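Local coordinates for glucose-6-phosphate isomerase (Plasmodium falciparum, PDB 3QKI), which probably interconverts alpha-D-glucose 6-phosphate and beta-D-fructose 6-phosphate, serving glycolysis and gluconeogenesis, at residues S150-I153 with V157-T160; L322-A327 with K331-F336; Q71-K76 with S364-H369; Q417-E422 with E534-A539. One frame throughout, in Å; residues are numbered along the deposited sequence.

Interaction 1. Residues S150-I153 with V157-T160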
# COMPACT_ATOMS: atom_id res chain seq x y z
N SER A 150 13.54 -29.06 2.26
CA SER A 150 13.04 -28.26 3.39
C SER A 150 13.08 -29.07 4.68
O SER A 150 13.49 -28.53 5.70
CB SER A 150 11.64 -27.71 3.11
OG SER A 150 10.67 -28.74 2.97
N ASP A 151 12.75 -30.38 4.63
CA ASP A 151 12.84 -31.26 5.80
C ASP A 151 14.29 -31.30 6.27
O ASP A 151 14.54 -31.12 7.45
CB ASP A 151 12.36 -32.69 5.48
CG ASP A 151 10.85 -32.90 5.53
OD1 ASP A 151 10.14 -32.05 6.12
OD2 ASP A 151 10.39 -33.95 5.02
N ASP A 152 15.24 -31.44 5.32
CA ASP A 152 16.68 -31.51 5.59
C ASP A 152 17.24 -30.24 6.18
O ASP A 152 18.10 -30.30 7.06
CB ASP A 152 17.45 -31.97 4.36
CG ASP A 152 17.33 -33.45 3.98
OD1 ASP A 152 16.64 -34.21 4.70
OD2 ASP A 152 17.93 -33.85 2.97
N ILE A 153 16.77 -29.07 5.71
CA ILE A 153 17.20 -27.77 6.25
C ILE A 153 16.69 -27.64 7.68
O ILE A 153 17.46 -27.28 8.57
CB ILE A 153 16.71 -26.59 5.36
CG1 ILE A 153 17.46 -26.55 4.01
CG2 ILE A 153 16.74 -25.23 6.09
CD1 ILE A 153 18.87 -25.94 3.98
N VAL A 157 19.88 -31.70 8.65
CA VAL A 157 20.58 -32.68 7.82
C VAL A 157 21.47 -31.88 6.86
O VAL A 157 22.65 -32.19 6.70
CB VAL A 157 19.63 -33.68 7.11
CG1 VAL A 157 20.32 -34.42 5.97
CG2 VAL A 157 19.06 -34.68 8.10
N ILE A 158 20.91 -30.80 6.26
CA ILE A 158 21.62 -29.87 5.39
C ILE A 158 22.05 -28.71 6.26
O ILE A 158 21.20 -28.07 6.89
CB ILE A 158 20.84 -29.45 4.12
CG1 ILE A 158 20.68 -30.66 3.16
CG2 ILE A 158 21.59 -28.30 3.41
CD1 ILE A 158 19.74 -30.45 1.98
N LYS A 159 23.35 -28.46 6.33
CA LYS A 159 23.90 -27.43 7.21
C LYS A 159 24.64 -26.35 6.46
O LYS A 159 24.93 -26.49 5.29
CB LYS A 159 24.85 -28.08 8.26
CG LYS A 159 24.19 -29.14 9.16
CD LYS A 159 25.17 -29.71 10.18
CE LYS A 159 24.75 -31.02 10.83
NZ LYS A 159 24.72 -32.17 9.88
N THR A 160 24.99 -25.27 7.18
CA THR A 160 25.74 -24.13 6.67
C THR A 160 27.20 -24.57 6.48
O THR A 160 27.54 -25.71 6.83
CB THR A 160 25.69 -22.98 7.68
OG1 THR A 160 26.42 -23.35 8.85
CG2 THR A 160 24.24 -22.53 8.05
O HOH W 1 19.84 -26.35 8.47
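Asp152 carries CG beside its own backbone N (chi1 -73°), which turns the carboxylate toward Val157. Ile153 bends a second time at chi2 (-79°), and this swings CD1 back toward Ile158 although CB points away from it. The main tie is made by backbone. The carbonyl of Asp152 receives two N-H groups. Ile158 N lies 3.0 Å from Asp152 O in a nearly straight bond. Val157 N is 2.8 Å from the same oxygen, but its N-H is badly bent, so that bond is weak.

A water adds a second link, donating to Ile153 O at 2.6 Å and to Ile158 O. The side chains pack around this backbone core. Val157 CG1 rests 3.7 Å from Asp152 CG, with the two side chains crossing at a slant. Ile158 CD1 lies 3.6 Å from Asp152 CB, so its long branch runs past the root of the aspartate. The short branch of the same residue, CG2, meets Ile153 CD1 at 3.6 Å. Ile153 is buried, and it also touches Phe166, Phe218 and Ile326. Val157 is exposed.

Helix 135-154 ends here, and the chain leaves it for strand 168-172 of the parallel sheet. The returning backbone supplies N-H groups to a carbonyl of the last helical turn. The arrangement is characteristic of a helix C-terminus, with an apolar residue after the turn folding back onto the helix, in a helix-to-strand connection of an alpha/beta domain.

Interaction 2. Residues L322-A327 with K331-F336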
# COMPACT_ATOMS: atom_id res chain seq x y z
N LEU A 322 8.93 -23.54 -2.11
CA LEU A 322 10.26 -23.75 -1.54
C LEU A 322 10.57 -22.83 -0.33
O LEU A 322 10.74 -23.38 0.76
CB LEU A 322 11.37 -23.73 -2.59
CG LEU A 322 12.78 -23.77 -2.04
CD1 LEU A 322 13.12 -25.15 -1.44
CD2 LEU A 322 13.75 -23.37 -3.09
N PRO A 323 10.55 -21.48 -0.42
CA PRO A 323 10.85 -20.69 0.79
C PRO A 323 9.82 -20.88 1.90
O PRO A 323 10.21 -20.90 3.06
CB PRO A 323 10.89 -19.25 0.28
CG PRO A 323 10.07 -19.27 -0.96
CD PRO A 323 10.36 -20.60 -1.59
N LEU A 324 8.54 -21.09 1.56
CA LEU A 324 7.51 -21.26 2.60
C LEU A 324 7.59 -22.62 3.32
O LEU A 324 7.25 -22.68 4.51
CB LEU A 324 6.09 -20.99 2.06
CG LEU A 324 5.81 -19.55 1.54
CD1 LEU A 324 4.56 -19.52 0.61
CD2 LEU A 324 5.72 -18.53 2.69
N SER A 325 8.02 -23.69 2.63
CA SER A 325 8.23 -25.00 3.25
C SER A 325 9.50 -24.93 4.13
O SER A 325 9.54 -25.59 5.15
CB SER A 325 8.41 -26.09 2.19
OG SER A 325 7.20 -26.30 1.48
N ILE A 326 10.49 -24.12 3.78
CA ILE A 326 11.67 -23.94 4.66
C ILE A 326 11.20 -23.23 5.95
O ILE A 326 11.48 -23.71 7.05
CB ILE A 326 12.83 -23.19 3.96
CG1 ILE A 326 13.49 -24.08 2.87
CG2 ILE A 326 13.89 -22.69 5.00
CD1 ILE A 326 14.34 -23.32 1.85
N ALA A 327 10.45 -22.14 5.80
CA ALA A 327 9.97 -21.35 6.94
C ALA A 327 9.00 -22.10 7.83
O ALA A 327 9.08 -21.98 9.07
CB ALA A 327 9.32 -20.06 6.44
N LYS A 331 4.59 -30.05 5.44
CA LYS A 331 3.25 -30.49 5.86
C LYS A 331 2.28 -29.31 5.89
O LYS A 331 1.15 -29.44 5.43
CB LYS A 331 3.27 -31.14 7.26
CG LYS A 331 3.63 -32.61 7.26
CD LYS A 331 3.32 -33.28 8.61
CE LYS A 331 1.85 -33.60 8.81
NZ LYS A 331 1.62 -34.38 10.06
N ASN A 332 2.72 -28.15 6.40
CA ASN A 332 1.88 -26.95 6.46
C ASN A 332 1.59 -26.45 5.03
O ASN A 332 0.44 -26.16 4.71
CB ASN A 332 2.54 -25.86 7.31
CG ASN A 332 2.43 -26.10 8.79
OD1 ASN A 332 1.42 -26.55 9.30
ND2 ASN A 332 3.47 -25.75 9.53
N MET A 333 2.59 -26.45 4.16
CA MET A 333 2.45 -26.04 2.77
C MET A 333 1.57 -26.99 1.95
O MET A 333 0.86 -26.51 1.04
CB MET A 333 3.79 -25.70 2.14
CG MET A 333 4.46 -24.47 2.77
SD MET A 333 3.31 -23.15 3.32
CE MET A 333 2.67 -22.56 1.70
N ARG A 334 1.56 -28.31 2.31
CA ARG A 334 0.70 -29.29 1.65
C ARG A 334 -0.76 -28.93 1.97
O ARG A 334 -1.60 -28.96 1.07
CB ARG A 334 1.07 -30.71 2.12
CG ARG A 334 0.25 -31.83 1.48
CD ARG A 334 0.93 -33.19 1.62
NE ARG A 334 1.43 -33.41 2.98
CZ ARG A 334 2.54 -34.07 3.28
NH1 ARG A 334 3.28 -34.61 2.31
NH2 ARG A 334 2.91 -34.22 4.54
N ASN A 335 -1.05 -28.53 3.23
CA ASN A 335 -2.39 -28.12 3.63
C ASN A 335 -2.83 -26.85 2.88
O ASN A 335 -4.00 -26.75 2.52
CB ASN A 335 -2.48 -27.86 5.14
CG ASN A 335 -2.49 -29.15 5.92
OD1 ASN A 335 -2.86 -30.22 5.41
ND2 ASN A 335 -2.05 -29.09 7.16
N PHE A 336 -1.89 -25.89 2.67
CA PHE A 336 -2.12 -24.66 1.91
C PHE A 336 -2.52 -25.05 0.48
O PHE A 336 -3.50 -24.53 -0.05
CB PHE A 336 -0.88 -23.77 1.88
CG PHE A 336 -0.99 -22.53 1.02
CD1 PHE A 336 -1.56 -21.36 1.52
CD2 PHE A 336 -0.48 -22.51 -0.28
CE1 PHE A 336 -1.66 -20.21 0.72
CE2 PHE A 336 -0.57 -21.35 -1.07
CZ PHE A 336 -1.18 -20.22 -0.57
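Helix 318-328 and helix 330-349 follow each other almost directly, and Ser325 and Met333 bring the two backbones to a CA-CA distance of 5.9 Å. The first helix is kinked at Pro323, whose N makes no bond to the preceding turn. Met333 does most of the touching. Its chain bends at chi2 and chi3 (-68°), so the thioether curls over Leu324 instead of reaching straight out. Met333 SD lies 3.7 Å from Leu324 CB. The methyl CE crosses the leucine and meets Leu324 CD1, also at 3.7 Å. Nearer the root, Met333 CG packs on the backbone, 3.7 Å from Leu324 C. Ser325 OG sits 3.5 Å from Met333 CB.

That hydroxyl bonds to Ile321 O in its own helix. Helix 179-197 packs on Leu324 through Val184 and Tyr185. Phe523 of helix 523-543 touches Met333.

No hydrogen bond crosses between the two segments. The contact is buried and held by dispersion, with the polarisable sulfur against aliphatic carbon. Because the serine hydroxyl is satisfied within its own helix, it can lie against methionine methylenes without a polar partner across the interface.

Interaction 3. Residues Q71-K76 with S364-H369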
# COMPACT_ATOMS: atom_id res chain seq x y z
N GLN A 71 -24.55 -5.12 -2.16
CA GLN A 71 -24.27 -4.79 -3.56
C GLN A 71 -25.57 -4.29 -4.16
O GLN A 71 -26.65 -4.76 -3.79
CB GLN A 71 -23.68 -5.99 -4.35
CG GLN A 71 -22.32 -6.45 -3.82
CD GLN A 71 -21.20 -5.47 -4.05
OE1 GLN A 71 -21.23 -4.60 -4.93
NE2 GLN A 71 -20.16 -5.60 -3.27
N ARG A 72 -25.47 -3.35 -5.08
CA ARG A 72 -26.63 -2.68 -5.68
C ARG A 72 -27.38 -3.47 -6.76
O ARG A 72 -27.53 -3.03 -7.90
CB ARG A 72 -26.26 -1.24 -6.11
CG ARG A 72 -25.67 -0.41 -4.98
CD ARG A 72 -25.64 1.06 -5.32
NE ARG A 72 -26.99 1.62 -5.28
CZ ARG A 72 -27.32 2.85 -5.67
NH1 ARG A 72 -26.40 3.67 -6.15
NH2 ARG A 72 -28.58 3.26 -5.58
N TYR A 73 -27.88 -4.63 -6.37
CA TYR A 73 -28.69 -5.47 -7.23
C TYR A 73 -29.73 -6.25 -6.48
O TYR A 73 -29.50 -6.67 -5.34
CB TYR A 73 -27.85 -6.43 -8.15
CG TYR A 73 -26.66 -7.15 -7.53
CD1 TYR A 73 -25.39 -7.08 -8.12
CD2 TYR A 73 -26.82 -8.03 -6.46
CE1 TYR A 73 -24.31 -7.77 -7.59
CE2 TYR A 73 -25.75 -8.72 -5.91
CZ TYR A 73 -24.49 -8.60 -6.50
OH TYR A 73 -23.43 -9.28 -5.98
N SER A 74 -30.85 -6.49 -7.14
CA SER A 74 -31.91 -7.36 -6.65
C SER A 74 -31.46 -8.79 -7.05
O SER A 74 -30.49 -8.94 -7.82
CB SER A 74 -33.22 -7.03 -7.36
OG SER A 74 -33.14 -7.36 -8.73
N GLU A 75 -32.17 -9.83 -6.58
CA GLU A 75 -31.85 -11.20 -6.99
C GLU A 75 -32.06 -11.35 -8.51
O GLU A 75 -31.32 -12.09 -9.16
CB GLU A 75 -32.72 -12.22 -6.26
CG GLU A 75 -32.45 -12.28 -4.78
CD GLU A 75 -33.65 -12.74 -3.97
OE1 GLU A 75 -34.44 -11.88 -3.52
OE2 GLU A 75 -33.80 -13.97 -3.81
N LYS A 76 -33.03 -10.61 -9.07
CA LYS A 76 -33.33 -10.60 -10.51
C LYS A 76 -32.15 -10.05 -11.32
O LYS A 76 -31.84 -10.58 -12.39
CB LYS A 76 -34.56 -9.73 -10.77
CG LYS A 76 -35.57 -10.37 -11.70
CD LYS A 76 -36.59 -11.14 -10.87
CE LYS A 76 -38.00 -10.89 -11.33
NZ LYS A 76 -39.00 -11.21 -10.28
N SER A 364 -17.80 -7.39 -9.38
CA SER A 364 -16.73 -6.46 -9.75
C SER A 364 -17.00 -5.85 -11.15
O SER A 364 -16.89 -4.64 -11.32
CB SER A 364 -15.41 -7.20 -9.74
OG SER A 364 -14.31 -6.37 -10.08
N PHE A 365 -17.36 -6.70 -12.12
CA PHE A 365 -17.69 -6.34 -13.50
C PHE A 365 -18.88 -5.38 -13.52
O PHE A 365 -18.85 -4.37 -14.21
CB PHE A 365 -17.99 -7.62 -14.31
CG PHE A 365 -18.51 -7.40 -15.71
CD1 PHE A 365 -17.65 -7.01 -16.73
CD2 PHE A 365 -19.86 -7.57 -16.00
CE1 PHE A 365 -18.14 -6.81 -18.03
CE2 PHE A 365 -20.35 -7.34 -17.28
CZ PHE A 365 -19.49 -6.96 -18.30
N TYR A 366 -19.95 -5.72 -12.75
CA TYR A 366 -21.17 -4.93 -12.63
C TYR A 366 -20.86 -3.51 -12.08
O TYR A 366 -21.24 -2.52 -12.71
CB TYR A 366 -22.13 -5.68 -11.70
CG TYR A 366 -23.44 -4.99 -11.42
CD1 TYR A 366 -24.47 -4.99 -12.36
CD2 TYR A 366 -23.70 -4.42 -10.17
CE1 TYR A 366 -25.69 -4.38 -12.09
CE2 TYR A 366 -24.92 -3.81 -9.89
CZ TYR A 366 -25.92 -3.81 -10.86
OH TYR A 366 -27.13 -3.22 -10.58
N ASN A 367 -20.14 -3.42 -10.95
CA ASN A 367 -19.76 -2.14 -10.35
C ASN A 367 -18.93 -1.28 -11.27
O ASN A 367 -19.18 -0.08 -11.38
CB ASN A 367 -19.01 -2.35 -9.03
CG ASN A 367 -19.92 -2.79 -7.92
OD1 ASN A 367 -21.12 -2.55 -7.97
ND2 ASN A 367 -19.37 -3.45 -6.91
N SER A 368 -17.98 -1.90 -11.96
CA SER A 368 -17.11 -1.15 -12.88
C SER A 368 -17.85 -0.72 -14.15
O SER A 368 -17.77 0.44 -14.55
CB SER A 368 -15.88 -1.98 -13.23
OG SER A 368 -15.11 -1.37 -14.27
N HIS A 369 -18.56 -1.66 -14.82
CA HIS A 369 -19.24 -1.34 -16.07
C HIS A 369 -20.49 -0.50 -15.97
O HIS A 369 -20.66 0.42 -16.77
CB HIS A 369 -19.46 -2.60 -16.93
CG HIS A 369 -18.24 -2.98 -17.71
ND1 HIS A 369 -18.24 -3.00 -19.09
CD2 HIS A 369 -17.00 -3.29 -17.27
CE1 HIS A 369 -17.01 -3.31 -19.45
NE2 HIS A 369 -16.23 -3.50 -18.39
O HOH W 2 -22.82 -2.83 -6.13
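Gln71, Arg72 and Tyr73 meet Tyr366 and Asn367 where an inverse gamma turn centred on Arg72 packs on helix 356-371. The turn joins strand 64-70 of the mixed sheet to helix 75-87, so the contact belongs to the alpha/beta domain built on that sheet.

Two direct hydrogen bonds cross the interface. Asn367 ND2 donates to Gln71 OE1 at 2.9 Å. The bond is nearly straight, and the acceptor lies in the amide plane of Asn367, although the two amides are turned 37° apart. Gln71 bends at chi2 (-68°) to present this oxygen. The second bond runs from Tyr366 OH to Arg72 O, 2.7 Å away. Here a side chain grips a backbone carbonyl at the middle of the turn.

The aromatic contact is oblique. The centroids of the Tyr73 and Tyr366 rings are 5.5 Å apart. Tyr73 CD1 stands over one face of the Tyr366 ring, 3.7 Å from CE2. Tyr73 holds its ring in the crowded position between backbone N and carbonyl carbon. Gln71 CB lies over the rim of one face of that ring, and Tyr73 OH bonds to Thr363 OG1, a residue of the same helix as Tyr366.

Charge and capping lie further out. Arg72 points its guanidinium elsewhere, with NH2 bonded to Lys42 O. Ser74 is the N-cap of helix 75-87, its OG bonded to Thr77 N.

One water completes the polar group. It donates to Gln71 OE1 and to Asn367 OD1, and it accepts from Arg72 N at 2.9 Å.

Interaction 4. Residues Q417-E422 with E534-A539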
# COMPACT_ATOMS: atom_id res chain seq x y z
N GLN A 417 -9.99 -2.46 -12.40
CA GLN A 417 -10.05 -1.33 -11.47
C GLN A 417 -8.66 -1.08 -10.86
O GLN A 417 -7.78 -1.95 -10.94
CB GLN A 417 -11.01 -1.65 -10.31
CG GLN A 417 -12.48 -1.79 -10.70
CD GLN A 417 -12.87 -3.24 -10.79
OE1 GLN A 417 -12.17 -4.05 -11.39
NE2 GLN A 417 -14.00 -3.60 -10.18
N VAL A 418 -8.48 0.08 -10.23
CA VAL A 418 -7.27 0.36 -9.45
C VAL A 418 -7.54 -0.32 -8.10
O VAL A 418 -8.57 -0.07 -7.47
CB VAL A 418 -7.02 1.87 -9.26
CG1 VAL A 418 -6.00 2.10 -8.16
CG2 VAL A 418 -6.57 2.52 -10.56
N TYR A 419 -6.65 -1.21 -7.68
CA TYR A 419 -6.76 -1.91 -6.39
C TYR A 419 -5.82 -1.25 -5.40
O TYR A 419 -4.69 -0.90 -5.75
CB TYR A 419 -6.37 -3.38 -6.55
CG TYR A 419 -7.47 -4.27 -7.04
CD1 TYR A 419 -8.07 -5.19 -6.19
CD2 TYR A 419 -7.90 -4.21 -8.37
CE1 TYR A 419 -9.07 -6.05 -6.66
CE2 TYR A 419 -8.94 -5.03 -8.82
CZ TYR A 419 -9.50 -5.96 -7.97
OH TYR A 419 -10.48 -6.80 -8.44
N PHE A 420 -6.29 -1.09 -4.16
CA PHE A 420 -5.48 -0.52 -3.10
C PHE A 420 -6.06 -0.98 -1.76
O PHE A 420 -7.10 -1.65 -1.72
CB PHE A 420 -5.44 1.03 -3.20
CG PHE A 420 -6.71 1.72 -2.73
CD1 PHE A 420 -6.76 2.34 -1.48
CD2 PHE A 420 -7.86 1.70 -3.51
CE1 PHE A 420 -7.93 2.96 -1.03
CE2 PHE A 420 -9.04 2.31 -3.06
CZ PHE A 420 -9.06 2.95 -1.83
N GLY A 421 -5.40 -0.61 -0.68
CA GLY A 421 -5.88 -0.95 0.64
C GLY A 421 -4.82 -1.09 1.69
O GLY A 421 -3.63 -1.19 1.39
N GLU A 422 -5.28 -1.12 2.93
CA GLU A 422 -4.51 -1.33 4.15
C GLU A 422 -5.39 -2.16 5.06
O GLU A 422 -6.62 -2.04 4.98
CB GLU A 422 -4.19 0.02 4.84
CG GLU A 422 -3.04 0.79 4.19
CD GLU A 422 -1.70 0.08 4.03
OE1 GLU A 422 -1.34 -0.78 4.86
OE2 GLU A 422 -0.97 0.45 3.08
N GLU A 534 -7.38 -15.73 -7.30
CA GLU A 534 -6.82 -16.18 -8.60
C GLU A 534 -8.00 -16.59 -9.52
O GLU A 534 -8.05 -16.18 -10.68
CB GLU A 534 -5.85 -17.37 -8.43
CG GLU A 534 -4.51 -17.03 -7.78
CD GLU A 534 -3.53 -18.20 -7.72
OE1 GLU A 534 -3.95 -19.35 -7.98
OE2 GLU A 534 -2.33 -17.95 -7.47
N SER A 535 -8.98 -17.32 -8.96
CA SER A 535 -10.18 -17.74 -9.70
C SER A 535 -11.01 -16.53 -10.12
O SER A 535 -11.41 -16.46 -11.28
CB SER A 535 -11.01 -18.70 -8.87
OG SER A 535 -10.27 -19.84 -8.48
N ARG A 536 -11.24 -15.56 -9.21
CA ARG A 536 -12.00 -14.35 -9.49
C ARG A 536 -11.39 -13.58 -10.65
O ARG A 536 -12.13 -13.17 -11.54
CB ARG A 536 -12.10 -13.46 -8.22
CG ARG A 536 -12.83 -12.13 -8.41
CD ARG A 536 -11.83 -11.00 -8.60
NE ARG A 536 -12.42 -9.66 -8.54
CZ ARG A 536 -12.62 -8.98 -7.42
NH1 ARG A 536 -12.33 -9.52 -6.24
NH2 ARG A 536 -13.13 -7.75 -7.46
N ILE A 537 -10.04 -13.41 -10.66
CA ILE A 537 -9.34 -12.69 -11.74
C ILE A 537 -9.45 -13.40 -13.09
O ILE A 537 -9.71 -12.75 -14.11
CB ILE A 537 -7.91 -12.29 -11.31
CG1 ILE A 537 -7.97 -11.10 -10.30
CG2 ILE A 537 -7.00 -11.97 -12.48
CD1 ILE A 537 -8.92 -9.85 -10.72
N VAL A 538 -9.31 -14.73 -13.09
CA VAL A 538 -9.45 -15.54 -14.30
C VAL A 538 -10.90 -15.39 -14.85
O VAL A 538 -11.06 -15.13 -16.04
CB VAL A 538 -9.04 -17.02 -14.05
CG1 VAL A 538 -9.55 -17.94 -15.15
CG2 VAL A 538 -7.53 -17.15 -13.88
N ALA A 539 -11.92 -15.49 -13.98
CA ALA A 539 -13.32 -15.35 -14.38
C ALA A 539 -13.57 -13.95 -14.92
O ALA A 539 -14.23 -13.81 -15.95
CB ALA A 539 -14.25 -15.62 -13.20
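Tyr419 OH lies over one face of the Arg536 guanidinium, 3.0 Å from Arg536 NH2 and 3.2 Å from Arg536 CZ. The two side chains come from opposite directions. Their planes are 67° apart, and the arginine meets the tyrosine ring at its edge. Ile537 adds a looser touch, with CD1 at 4.1 Å from Tyr419 OH.

The next shell fixes the arginine. The Arg536 side chain bends at chi2 (-99°) as it extends from helix 523-543. Arg536 NH2 forms a salt bridge with Glu444 and also bonds to Ser364 OG, while NE forms one with Glu540.

Tyr419 belongs to strand 418-420, at one end of the mixed sheet within this chain. It is flanked by Val376 and Ile378 of the adjacent strand, and by Ile392 and Ser396 of helix 388-400. On the same strand, Phe420 packs on Gln393 of the second subunit.

Despite the short approach, the angles rule out a hydrogen bond from Arg536 to Tyr419 OH. The guanidinium spends NH2 and NE on other partners. The hydroxyl oxygen instead rests on the flat cation, an approach that is probably favourable electrostatically; the two glutamates probably balance most of the arginine charge.

Interactions 1 and 2 are neighbours: Ser150 OG packs 3.6 Å from Ser325 CB, joining helix 135-154 to helix 318-328. Interactions 3 and 4 also touch, through Ser364 OG, which lies 2.8 Å from Gln417 NE2 in a probable hydrogen bond. The centres of interactions 1 and 3 are about 52 Å apart, on opposite sides of the chain's centre, whereas interactions 2 and 4 come within about 7 Å at their nearest atoms. Interaction 4 is nearest the fructose 6-phosphate site, which has no such ligand bound in this chain: the side chain of Ile537 is about 8 Å from that of Glu398. In interaction 2, the Leu324 side chain is about 12 Å from that of Ser177.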